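Side-chain contacts in alginate biosynthesis protein AlgX (Pseudomonas aeruginosa, PDB 4KNC), which protects alginate from degradation as it crosses the periplasm and takes part in its O-acetylation, probably as an acetyltransferase: residues A[60-63]-A[64-68]; A[275-278]-A[279-283]; A[317-320]-A[321-324]; A[361-364]-A[365-368]. All coordinates share one frame; numbering follows the deposited sequence.

Contact 1: residues A[60-63]-A[64-68]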
ATOM      1  N   SER A  60      11.615   1.942  11.901  1.00 38.48           N
ATOM      2  CA  SER A  60      12.970   1.664  12.382  1.00 46.82           C
ATOM      3  C   SER A  60      14.029   2.069  11.366  1.00 52.48           C
ATOM      4  O   SER A  60      13.709   2.338  10.203  1.00 49.59           O
ATOM      5  CB  SER A  60      13.118   0.172  12.650  1.00 49.03           C
ATOM      6  OG  SER A  60      13.082  -0.547  11.433  1.00 50.34           O
ATOM      7  N   ALA A  61      15.290   2.092  11.806  1.00 51.79           N
ATOM      8  CA  ALA A  61      16.413   2.421  10.935  1.00 49.47           C
ATOM      9  C   ALA A  61      16.461   1.478   9.740  1.00 48.18           C
ATOM     10  O   ALA A  61      16.716   1.892   8.601  1.00 53.19           O
ATOM     11  CB  ALA A  61      17.725   2.355  11.711  1.00 55.08           C
ATOM     12  N   GLU A  62      16.210   0.203  10.016  1.00 42.70           N
ATOM     13  CA  GLU A  62      16.098  -0.803   8.967  1.00 49.09           C
ATOM     14  C   GLU A  62      14.994  -0.452   7.952  1.00 50.72           C
ATOM     15  O   GLU A  62      15.171  -0.613   6.743  1.00 47.89           O
ATOM     16  CB  GLU A  62      15.860  -2.187   9.582  1.00 41.48           C
ATOM     17  CG  GLU A  62      15.499  -3.287   8.579  1.00 54.97           C
ATOM     18  CD  GLU A  62      16.632  -3.629   7.611  1.00 73.19           C
ATOM     19  OE1 GLU A  62      17.780  -3.169   7.813  1.00 75.76           O
ATOM     20  OE2 GLU A  62      16.368  -4.367   6.635  1.00 80.09           O
ATOM     21  N   GLY A  63      13.861   0.031   8.452  1.00 52.00           N
ATOM     22  CA  GLY A  63      12.778   0.465   7.586  1.00 45.48           C
ATOM     23  C   GLY A  63      13.210   1.576   6.653  1.00 42.27           C
ATOM     24  O   GLY A  63      12.916   1.539   5.454  1.00 40.90           O
ATOM     25  N   TRP A  64      13.912   2.566   7.198  1.00 39.15           N
ATOM     26  CA  TRP A  64      14.397   3.674   6.373  1.00 48.63           C
ATOM     27  C   TRP A  64      15.405   3.218   5.319  1.00 43.99           C
ATOM     28  O   TRP A  64      15.375   3.695   4.174  1.00 38.18           O
ATOM     29  CB  TRP A  64      14.933   4.828   7.231  1.00 44.59           C
ATOM     30  CG  TRP A  64      13.829   5.481   8.023  1.00 40.99           C
ATOM     31  CD1 TRP A  64      13.681   5.479   9.376  1.00 43.02           C
ATOM     32  CD2 TRP A  64      12.692   6.187   7.495  1.00 37.59           C
ATOM     33  NE1 TRP A  64      12.529   6.155   9.731  1.00 39.62           N
ATOM     34  CE2 TRP A  64      11.909   6.602   8.592  1.00 38.16           C
ATOM     35  CE3 TRP A  64      12.269   6.516   6.204  1.00 39.30           C
ATOM     36  CZ2 TRP A  64      10.725   7.328   8.437  1.00 36.34           C
ATOM     37  CZ3 TRP A  64      11.109   7.244   6.051  1.00 42.57           C
ATOM     38  CH2 TRP A  64      10.340   7.633   7.163  1.00 45.19           C
ATOM     39  N   ARG A  65      16.263   2.267   5.688  1.00 45.18           N
ATOM     40  CA  ARG A  65      17.179   1.679   4.708  1.00 48.75           C
ATOM     41  C   ARG A  65      16.446   0.928   3.595  1.00 42.38           C
ATOM     42  O   ARG A  65      16.805   1.032   2.421  1.00 46.64           O
ATOM     43  CB  ARG A  65      18.197   0.747   5.380  1.00 54.54           C
ATOM     44  CG  ARG A  65      19.273   1.476   6.162  1.00 57.54           C
ATOM     45  CD  ARG A  65      20.420   0.551   6.508  1.00 59.92           C
ATOM     46  NE  ARG A  65      19.971  -0.643   7.214  1.00 56.48           N
ATOM     47  CZ  ARG A  65      19.892  -0.738   8.537  1.00 58.10           C
ATOM     48  NH1 ARG A  65      20.234   0.292   9.302  1.00 62.33           N
ATOM     49  NH2 ARG A  65      19.478  -1.866   9.095  1.00 58.03           N
ATOM     50  N   GLU A  66      15.421   0.167   3.965  1.00 43.76           N
ATOM     51  CA  GLU A  66      14.663  -0.590   2.975  1.00 47.47           C
ATOM     52  C   GLU A  66      13.912   0.358   2.033  1.00 47.24           C
ATOM     53  O   GLU A  66      13.819   0.112   0.824  1.00 40.73           O
ATOM     54  CB  GLU A  66      13.698  -1.561   3.659  1.00 47.46           C
ATOM     55  CG  GLU A  66      14.385  -2.783   4.306  1.00 52.20           C
ATOM     56  CD  GLU A  66      13.428  -3.622   5.144  1.00 50.13           C
ATOM     57  OE1 GLU A  66      12.729  -3.039   5.996  1.00 48.79           O
ATOM     58  OE2 GLU A  66      13.358  -4.856   4.949  1.00 53.59           O
ATOM     59  N   LEU A  67      13.388   1.446   2.590  1.00 45.43           N
ATOM     60  CA  LEU A  67      12.668   2.422   1.781  1.00 46.18           C
ATOM     61  C   LEU A  67      13.617   3.067   0.781  1.00 44.15           C
ATOM     62  O   LEU A  67      13.296   3.160  -0.406  1.00 40.60           O
ATOM     63  CB  LEU A  67      11.970   3.463   2.657  1.00 35.92           C
ATOM     64  CG  LEU A  67      10.640   2.982   3.279  1.00 43.88           C
ATOM     65  CD1 LEU A  67      10.197   3.854   4.437  1.00 33.65           C
ATOM     66  CD2 LEU A  67       9.552   2.925   2.225  1.00 30.11           C
ATOM     67  N   ARG A  68      14.791   3.486   1.253  1.00 43.34           N
ATOM     68  CA  ARG A  68      15.795   4.079   0.349  1.00 44.87           C
ATOM     69  C   ARG A  68      16.246   3.097  -0.743  1.00 42.17           C
ATOM     70  O   ARG A  68      16.342   3.461  -1.916  1.00 38.56           O
ATOM     71  CB  ARG A  68      16.993   4.634   1.135  1.00 41.86           C
ATOM     72  CG  ARG A  68      18.307   4.735   0.361  1.00 53.66           C
ATOM     73  CD  ARG A  68      18.267   5.739  -0.803  1.00 57.55           C
ATOM     74  NE  ARG A  68      18.284   7.145  -0.401  1.00 57.40           N
ATOM     75  CZ  ARG A  68      18.434   8.159  -1.257  1.00 58.25           C
ATOM     76  NH1 ARG A  68      18.438   9.412  -0.821  1.00 54.43           N
ATOM     77  NH2 ARG A  68      18.590   7.922  -2.555  1.00 56.21           N
TER
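Glu62 and Arg65, one turn apart at the start of helix 61-76, form a salt bridge in which Arg65 NH2 meets Glu62 OE1 at 2.5 Å, so short that the exact length is doubtful. The two side chains run roughly at right angles, with the carboxylate and guanidinium planes 60° apart. Arg65 bends at chi3 (-55°), which brings its guanidinium back over the first turn, one face lying on Glu62 CA and the carbonyl oxygen of Ala61. This is the N-terminus of a helix with a serine N-cap: Ser60 OG accepts the N-H of Gly63 at 3.1 Å, while Ser60 O begins the regular i to i+4 ladder by accepting Trp64 N at 3.0 Å. Glu66, a turn beyond Glu62, brings a second carboxylate close, Glu66 OE2 lying 3.5 Å from Glu62 OE2. This pair of like charges may raise the proton affinity of one acid, although Arg65 lies beside Glu62 to offset it. Glu66 also packs against Lys307 and Tyr310 of helix 307-316. On another side of the helix, Trp64 turns its ring toward helix 107-123, where Phe121 meets it edge-to-face. Leu67 touches both of these neighbouring helices. At the five-membered end of the indole, Trp64 CD1 comes within 3.2 Å of Ser60 O, the same oxygen that accepts the backbone N-H of Trp64.

Contact 2: residues A[275-278]-A[279-283]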
ATOM      1  N   SER A 275      -0.224  -4.590  -0.835  1.00 33.28           N
ATOM      2  CA  SER A 275      -0.848  -5.363  -1.908  1.00 36.13           C
ATOM      3  C   SER A 275      -0.913  -4.666  -3.265  1.00 36.39           C
ATOM      4  O   SER A 275      -0.611  -5.263  -4.305  1.00 36.10           O
ATOM      5  CB  SER A 275      -2.244  -5.843  -1.473  1.00 32.71           C
ATOM      6  OG  SER A 275      -2.134  -6.697  -0.342  1.00 39.36           O
ATOM      7  N   SER A 276      -1.290  -3.396  -3.258  1.00 32.53           N
ATOM      8  CA  SER A 276      -1.514  -2.685  -4.510  1.00 38.27           C
ATOM      9  C   SER A 276      -0.230  -2.549  -5.313  1.00 29.80           C
ATOM     10  O   SER A 276      -0.194  -2.830  -6.514  1.00 39.23           O
ATOM     11  CB  SER A 276      -2.132  -1.312  -4.239  1.00 34.35           C
ATOM     12  OG  SER A 276      -2.192  -0.553  -5.428  1.00 33.01           O
ATOM     13  N   LEU A 277       0.827  -2.125  -4.640  1.00 28.85           N
ATOM     14  CA  LEU A 277       2.119  -1.948  -5.294  1.00 27.97           C
ATOM     15  C   LEU A 277       2.713  -3.296  -5.742  1.00 35.02           C
ATOM     16  O   LEU A 277       3.291  -3.398  -6.824  1.00 38.26           O
ATOM     17  CB  LEU A 277       3.077  -1.220  -4.350  1.00 31.09           C
ATOM     18  CG  LEU A 277       4.537  -1.009  -4.752  1.00 37.43           C
ATOM     19  CD1 LEU A 277       4.633  -0.288  -6.080  1.00 46.23           C
ATOM     20  CD2 LEU A 277       5.225  -0.206  -3.682  1.00 44.85           C
ATOM     21  N   LEU A 278       2.571  -4.332  -4.920  1.00 42.73           N
ATOM     22  CA  LEU A 278       3.081  -5.648  -5.310  1.00 40.14           C
ATOM     23  C   LEU A 278       2.341  -6.192  -6.544  1.00 36.79           C
ATOM     24  O   LEU A 278       2.964  -6.663  -7.490  1.00 39.27           O
ATOM     25  CB  LEU A 278       3.001  -6.639  -4.142  1.00 37.19           C
ATOM     26  CG  LEU A 278       3.938  -6.450  -2.942  1.00 35.23           C
ATOM     27  CD1 LEU A 278       3.829  -7.637  -1.957  1.00 37.08           C
ATOM     28  CD2 LEU A 278       5.396  -6.257  -3.395  1.00 34.39           C
ATOM     29  N   ALA A 279       1.013  -6.105  -6.544  1.00 34.53           N
ATOM     30  CA  ALA A 279       0.247  -6.567  -7.700  1.00 36.00           C
ATOM     31  C   ALA A 279       0.613  -5.772  -8.946  1.00 41.17           C
ATOM     32  O   ALA A 279       0.839  -6.348 -10.017  1.00 42.62           O
ATOM     33  CB  ALA A 279      -1.254  -6.480  -7.427  1.00 34.98           C
ATOM     34  N   TYR A 280       0.684  -4.449  -8.802  1.00 37.98           N
ATOM     35  CA  TYR A 280       1.079  -3.584  -9.923  1.00 36.66           C
ATOM     36  C   TYR A 280       2.457  -3.941 -10.498  1.00 39.25           C
ATOM     37  O   TYR A 280       2.616  -4.097 -11.712  1.00 37.17           O
ATOM     38  CB  TYR A 280       1.046  -2.099  -9.523  1.00 31.77           C
ATOM     39  CG  TYR A 280       1.386  -1.166 -10.662  1.00 37.16           C
ATOM     40  CD1 TYR A 280       0.767  -1.293 -11.900  1.00 40.27           C
ATOM     41  CD2 TYR A 280       2.316  -0.151 -10.500  1.00 42.98           C
ATOM     42  CE1 TYR A 280       1.082  -0.439 -12.953  1.00 35.60           C
ATOM     43  CE2 TYR A 280       2.629   0.705 -11.538  1.00 41.44           C
ATOM     44  CZ  TYR A 280       2.013   0.555 -12.761  1.00 39.56           C
ATOM     45  OH  TYR A 280       2.334   1.414 -13.795  1.00 41.38           O
ATOM     46  N   MET A 281       3.454  -4.087  -9.632  1.00 44.15           N
ATOM     47  CA  MET A 281       4.789  -4.435 -10.115  1.00 47.70           C
ATOM     48  C   MET A 281       4.921  -5.906 -10.533  1.00 48.56           C
ATOM     49  O   MET A 281       5.956  -6.304 -11.063  1.00 44.91           O
ATOM     50  CB  MET A 281       5.862  -4.080  -9.088  1.00 46.29           C
ATOM     51  CG  MET A 281       5.862  -2.633  -8.653  1.00 46.71           C
ATOM     52  SD  MET A 281       7.487  -2.108  -8.089  1.00 46.06           S
ATOM     53  CE  MET A 281       7.779  -3.175  -6.686  1.00 38.42           C
ATOM     54  N   THR A 282       3.896  -6.718 -10.288  1.00 47.58           N
ATOM     55  CA  THR A 282       3.890  -8.069 -10.859  1.00 49.91           C
ATOM     56  C   THR A 282       3.286  -8.045 -12.268  1.00 55.20           C
ATOM     57  O   THR A 282       3.479  -8.970 -13.055  1.00 53.19           O
ATOM     58  CB  THR A 282       3.123  -9.088  -9.974  1.00 48.56           C
ATOM     59  OG1 THR A 282       3.642  -9.053  -8.641  1.00 47.99           O
ATOM     60  CG2 THR A 282       3.284 -10.504 -10.511  1.00 55.23           C
ATOM     61  N   SER A 283       2.564  -6.977 -12.591  1.00 50.94           N
ATOM     62  CA  SER A 283       1.875  -6.906 -13.873  1.00 46.16           C
ATOM     63  C   SER A 283       2.839  -6.739 -15.047  1.00 50.58           C
ATOM     64  O   SER A 283       3.894  -6.106 -14.927  1.00 45.74           O
ATOM     65  CB  SER A 283       0.825  -5.780 -13.871  1.00 50.79           C
ATOM     66  OG  SER A 283       1.421  -4.504 -14.075  1.00 44.33           O
TER
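Thr282 and Leu278 meet in the last turn of helix 275-282, and the carbonyl oxygen of Leu278 takes two donors from the threonine. Thr282 OG1 gives the shorter bond, 2.7 Å to Leu278 O, from 37° above the carbonyl plane; Thr282 N adds only a weak one, its N-H angle to Leu278 O being 126°. The hydroxyl gets there because OG1 stands beside the backbone N (chi1 -54°), facing back down the helix. Two residues on, Tyr280 O is also gripped twice, by Ser283 N at 3.0 Å and Ser283 OG at 2.7 Å. That serine is also the N-cap of helix 284-288, with a weak bond between its OG and Phe286 N. Ser276 OG is engaged beyond the helix, by Asn266 O and Gly241 N, and its side chain lies about 10 Å from that of Ser243, the inferred nucleophile. On the buried side, Leu277 CD1 packs against Met281 CG at 3.7 Å, and these residues continue onto Phe309 and Ala313 of helix 307-316. Side-chain hydroxyls thus supplement the backbone N-H groups in this last turn, so that Leu278 O and Tyr280 O each accept two donors.

Contact 3: residues A[317-320]-A[321-324]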
ATOM      1  N   VAL A 317      10.825  -5.179  -9.332  1.00 43.42           N
ATOM      2  CA  VAL A 317      11.147  -4.040 -10.195  1.00 50.74           C
ATOM      3  C   VAL A 317      11.618  -4.505 -11.582  1.00 61.22           C
ATOM      4  O   VAL A 317      11.269  -3.888 -12.591  1.00 59.92           O
ATOM      5  CB  VAL A 317      12.182  -3.100  -9.538  1.00 52.51           C
ATOM      6  CG1 VAL A 317      12.592  -1.993 -10.493  1.00 54.68           C
ATOM      7  CG2 VAL A 317      11.604  -2.506  -8.283  1.00 46.83           C
ATOM      8  N   ASP A 318      12.369  -5.611 -11.631  1.00 58.65           N
ATOM      9  CA  ASP A 318      12.838  -6.181 -12.903  1.00 50.11           C
ATOM     10  C   ASP A 318      12.159  -7.487 -13.302  1.00 51.78           C
ATOM     11  O   ASP A 318      12.792  -8.369 -13.872  1.00 65.79           O
ATOM     12  CB  ASP A 318      14.353  -6.391 -12.894  1.00 47.41           C
ATOM     13  CG  ASP A 318      15.111  -5.095 -12.948  1.00 69.27           C
ATOM     14  OD1 ASP A 318      15.077  -4.364 -11.935  1.00 81.00           O
ATOM     15  OD2 ASP A 318      15.731  -4.805 -13.998  1.00 69.78           O
ATOM     16  N   ASN A 319      10.873  -7.602 -13.005  1.00 56.08           N
ATOM     17  CA  ASN A 319      10.058  -8.713 -13.488  1.00 60.46           C
ATOM     18  C   ASN A 319      10.539 -10.117 -13.089  1.00 67.53           C
ATOM     19  O   ASN A 319      10.357 -11.075 -13.840  1.00 69.48           O
ATOM     20  CB  ASN A 319       9.881  -8.624 -15.012  1.00 53.88           C
ATOM     21  CG  ASN A 319       8.529  -9.146 -15.467  1.00 62.57           C
ATOM     22  OD1 ASN A 319       7.757  -9.693 -14.664  1.00 55.68           O
ATOM     23  ND2 ASN A 319       8.234  -8.990 -16.754  1.00 62.31           N
ATOM     24  N   GLY A 320      11.139 -10.233 -11.908  1.00 63.93           N
ATOM     25  CA  GLY A 320      11.603 -11.516 -11.403  1.00 66.14           C
ATOM     26  C   GLY A 320      12.519 -12.272 -12.349  1.00 68.00           C
ATOM     27  O   GLY A 320      13.643 -11.842 -12.634  1.00 62.16           O
ATOM     28  N   CYS A 321      12.032 -13.406 -12.846  1.00 72.60           N
ATOM     29  CA  CYS A 321      12.816 -14.232 -13.765  1.00 78.69           C
ATOM     30  C   CYS A 321      12.354 -14.099 -15.210  1.00 75.74           C
ATOM     31  O   CYS A 321      12.930 -14.714 -16.107  1.00 71.65           O
ATOM     32  CB  CYS A 321      12.760 -15.704 -13.349  1.00 75.63           C
ATOM     33  SG  CYS A 321      13.537 -16.056 -11.766  1.00 78.86           S
ATOM     34  N   SER A 322      11.307 -13.309 -15.423  1.00 76.62           N
ATOM     35  CA  SER A 322      10.708 -13.157 -16.742  1.00 76.22           C
ATOM     36  C   SER A 322      11.715 -12.590 -17.739  1.00 77.16           C
ATOM     37  O   SER A 322      12.459 -11.657 -17.424  1.00 78.58           O
ATOM     38  CB  SER A 322       9.458 -12.275 -16.665  1.00 74.46           C
ATOM     39  OG  SER A 322       8.745 -12.282 -17.888  1.00 73.59           O
ATOM     40  N   GLY A 323      11.754 -13.184 -18.929  1.00 76.87           N
ATOM     41  CA  GLY A 323      12.680 -12.776 -19.969  1.00 79.92           C
ATOM     42  C   GLY A 323      14.106 -13.253 -19.755  1.00 83.18           C
ATOM     43  O   GLY A 323      14.954 -13.138 -20.645  1.00 79.78           O
ATOM     44  N   ARG A 324      14.377 -13.795 -18.571  1.00 82.71           N
ATOM     45  CA  ARG A 324      15.738 -14.158 -18.203  1.00 83.61           C
ATOM     46  C   ARG A 324      15.881 -15.644 -17.876  1.00 81.34           C
ATOM     47  O   ARG A 324      14.974 -16.257 -17.311  1.00 86.87           O
ATOM     48  CB  ARG A 324      16.230 -13.261 -17.061  1.00 84.92           C
ATOM     49  CG  ARG A 324      16.090 -11.780 -17.403  1.00 85.08           C
ATOM     50  CD  ARG A 324      16.578 -10.888 -16.295  1.00 84.17           C
ATOM     51  NE  ARG A 324      16.106 -11.361 -15.005  1.00 87.22           N
ATOM     52  CZ  ARG A 324      16.899 -11.616 -13.974  1.00 89.20           C
ATOM     53  NH1 ARG A 324      18.210 -11.427 -14.081  1.00 86.25           N
ATOM     54  NH2 ARG A 324      16.378 -12.048 -12.833  1.00 89.83           N
TER
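Asn319 and Ser322 close a type II' beta turn, Ser322 N donating to Asn319 O at 2.9 Å, overlapping the Schellman motif that ends helix 307-316, in which Asn319 is the C-prime residue and Gly320 N bonds to Pro315 O. The chain here passes from the SGNH hydrolase-like domain to the carbohydrate-binding module. Gly320 sits at the first inner corner of the turn, where its phi of 54° and psi of -113° suit a residue without a side chain. The tight part gathers around Gly320 and Cys321, both buried. Cys321 SG is joined to Cys434 in a disulfide, and its backbone N-H is taken by Asp358 OD2, so the turn is tied covalently and by a hydrogen bond to the body of the module. Asn319 OD1 binds Arg396 NH1, and the amide carbon, Asn319 CG, packs on Ser322 CB at 3.5 Å.

The other side is looser. A second turn, type II from Cys321 to Arg324, follows at once, with Arg324 N bonded to Cys321 O at 3.0 Å; its corners, Ser322 and Gly323, are exposed. From the far end of this turn Arg324 reaches back, its chain bending at chi3 (-44°) to bring the guanidinium edge to the first turn. Its NH2 also donates to Gln435 O, so one nitrogen links the loop to the end of the module's last strand. The acceptor within the loop, Gly320 O, lies close to the guanidinium plane, 2.7 Å from Arg324 NH2.

Contact 4: residues A[361-364]-A[365-368]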
ATOM      1  N   TYR A 361       1.078 -20.292  -9.553  1.00 58.41           N
ATOM      2  CA  TYR A 361      -0.041 -21.229  -9.404  1.00 70.09           C
ATOM      3  C   TYR A 361      -0.857 -21.363 -10.688  1.00 76.17           C
ATOM      4  O   TYR A 361      -0.965 -20.417 -11.469  1.00 81.85           O
ATOM      5  CB  TYR A 361      -0.994 -20.762  -8.306  1.00 67.18           C
ATOM      6  CG  TYR A 361      -0.525 -21.012  -6.898  1.00 68.51           C
ATOM      7  CD1 TYR A 361      -0.244 -22.297  -6.454  1.00 65.34           C
ATOM      8  CD2 TYR A 361      -0.391 -19.963  -5.999  1.00 70.93           C
ATOM      9  CE1 TYR A 361       0.173 -22.528  -5.159  1.00 62.91           C
ATOM     10  CE2 TYR A 361       0.027 -20.181  -4.704  1.00 65.93           C
ATOM     11  CZ  TYR A 361       0.304 -21.465  -4.287  1.00 64.62           C
ATOM     12  OH  TYR A 361       0.718 -21.678  -2.991  1.00 66.10           O
ATOM     13  N   SER A 362      -1.453 -22.532 -10.895  1.00 76.23           N
ATOM     14  CA  SER A 362      -2.333 -22.723 -12.042  1.00 76.15           C
ATOM     15  C   SER A 362      -3.666 -21.998 -11.839  1.00 71.13           C
ATOM     16  O   SER A 362      -4.331 -21.632 -12.802  1.00 67.33           O
ATOM     17  CB  SER A 362      -2.547 -24.215 -12.335  1.00 77.43           C
ATOM     18  OG  SER A 362      -2.983 -24.920 -11.187  1.00 78.53           O
ATOM     19  N   ASP A 363      -4.034 -21.777 -10.580  1.00 74.27           N
ATOM     20  CA  ASP A 363      -5.283 -21.103 -10.234  1.00 78.15           C
ATOM     21  C   ASP A 363      -5.001 -19.747  -9.575  1.00 77.90           C
ATOM     22  O   ASP A 363      -4.497 -19.686  -8.447  1.00 72.26           O
ATOM     23  CB  ASP A 363      -6.100 -21.993  -9.292  1.00 85.04           C
ATOM     24  CG  ASP A 363      -7.513 -21.485  -9.065  1.00 86.89           C
ATOM     25  OD1 ASP A 363      -7.796 -20.308  -9.376  1.00 80.43           O
ATOM     26  OD2 ASP A 363      -8.344 -22.278  -8.561  1.00 87.52           O
ATOM     27  N   PRO A 364      -5.352 -18.653 -10.274  1.00 78.86           N
ATOM     28  CA  PRO A 364      -5.083 -17.274  -9.838  1.00 72.47           C
ATOM     29  C   PRO A 364      -5.805 -16.901  -8.551  1.00 67.85           C
ATOM     30  O   PRO A 364      -5.577 -15.810  -8.028  1.00 64.95           O
ATOM     31  CB  PRO A 364      -5.632 -16.423 -10.990  1.00 77.73           C
ATOM     32  CG  PRO A 364      -5.705 -17.348 -12.161  1.00 83.88           C
ATOM     33  CD  PRO A 364      -6.027 -18.694 -11.582  1.00 81.02           C
ATOM     34  N   SER A 365      -6.662 -17.784  -8.048  1.00 63.55           N
ATOM     35  CA  SER A 365      -7.422 -17.491  -6.837  1.00 64.72           C
ATOM     36  C   SER A 365      -6.711 -18.018  -5.596  1.00 62.00           C
ATOM     37  O   SER A 365      -7.271 -18.007  -4.498  1.00 60.32           O
ATOM     38  CB  SER A 365      -8.838 -18.071  -6.921  1.00 68.84           C
ATOM     39  OG  SER A 365      -8.806 -19.490  -6.914  1.00 78.68           O
ATOM     40  N   VAL A 366      -5.480 -18.490  -5.772  1.00 55.65           N
ATOM     41  CA  VAL A 366      -4.705 -18.961  -4.631  1.00 58.25           C
ATOM     42  C   VAL A 366      -3.826 -17.841  -4.077  1.00 57.40           C
ATOM     43  O   VAL A 366      -2.759 -17.535  -4.622  1.00 54.31           O
ATOM     44  CB  VAL A 366      -3.843 -20.185  -4.978  1.00 65.52           C
ATOM     45  CG1 VAL A 366      -3.178 -20.708  -3.715  1.00 61.61           C
ATOM     46  CG2 VAL A 366      -4.702 -21.270  -5.617  1.00 63.83           C
ATOM     47  N   HIS A 367      -4.283 -17.252  -2.975  1.00 53.69           N
ATOM     48  CA  HIS A 367      -3.706 -16.026  -2.444  1.00 58.13           C
ATOM     49  C   HIS A 367      -2.782 -16.276  -1.259  1.00 60.64           C
ATOM     50  O   HIS A 367      -2.644 -15.441  -0.368  1.00 57.73           O
ATOM     51  CB  HIS A 367      -4.822 -15.064  -2.053  1.00 57.46           C
ATOM     52  CG  HIS A 367      -5.715 -14.690  -3.194  1.00 60.67           C
ATOM     53  ND1 HIS A 367      -5.225 -14.264  -4.410  1.00 56.67           N
ATOM     54  CD2 HIS A 367      -7.064 -14.685  -3.309  1.00 64.88           C
ATOM     55  CE1 HIS A 367      -6.234 -14.005  -5.223  1.00 64.91           C
ATOM     56  NE2 HIS A 367      -7.361 -14.250  -4.578  1.00 69.17           N
ATOM     57  N   GLU A 368      -2.141 -17.433  -1.261  1.00 65.94           N
ATOM     58  CA  GLU A 368      -1.224 -17.791  -0.197  1.00 66.77           C
ATOM     59  C   GLU A 368      -0.141 -18.674  -0.784  1.00 57.70           C
ATOM     60  O   GLU A 368      -0.435 -19.549  -1.593  1.00 58.53           O
ATOM     61  CB  GLU A 368      -1.967 -18.537   0.916  1.00 71.00           C
ATOM     62  CG  GLU A 368      -1.060 -19.051   2.018  1.00 83.39           C
ATOM     63  CD  GLU A 368      -1.785 -19.907   3.040  1.00 93.61           C
ATOM     64  OE1 GLU A 368      -2.551 -20.812   2.639  1.00 96.57           O
ATOM     65  OE2 GLU A 368      -1.582 -19.669   4.249  1.00 96.30           O
TER
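Asp363 and Val366 bound a type I beta turn, with Val366 N donating to Asp363 O at 3.1 Å, in the connection between strands 355-361 and 368-375 of the carbohydrate-binding module. The side chain of Asp363 adds an Asx turn: its OD1 accepts the N-H of Ser365 at 3.1 Å and the hydroxyl, Ser365 OG, at 2.8 Å. Both donors come from the same face of the carboxylate, about 50° out of its plane, so a single oxygen holds the turn twice. Ser365 OG can join in because it stands between the backbone N and the carbonyl carbon (chi1 67°), over the aspartate. Next to the turn, the Tyr361 ring lies across Val366, whose CG1 sits over one face in a CH-pi contact, 3.6 Å from the ring centroid. Val366 CG2 instead faces Asp363, and Val366 O receives the hydroxyl group of Tyr397. His367 has its polar partner outside the turn, ND1 being hydrogen-bonded to Gln387 NE2. Across the whole connection, Tyr361 OH donates to Glu368 O at 2.8 Å, in the carbonyl plane and on a lone pair.

In the fold
Contacts 1 and 2 are helical and belong to the SGNH hydrolase-like domain; contact 4 lies in the carbohydrate-binding module, and contact 3 is the passage between them. Contact 2 is the most central, its centre about 9 Å from that of the chain, and relies on hydroxyls and apolar packing; none of its touching residues is exposed, against three in contact 1, with charged groups at a helix start. Both pack on helix 307-316, whose end leads into contact 3, and Met281 SD touches Val317 CG2 at 4.1 Å. Contacts 3 and 4, their centres about 22 and 21 Å from that of the chain, are beta turns: contact 3 is fixed by a disulfide and an arginine, contact 4 by a carboxylate and an aromatic ring.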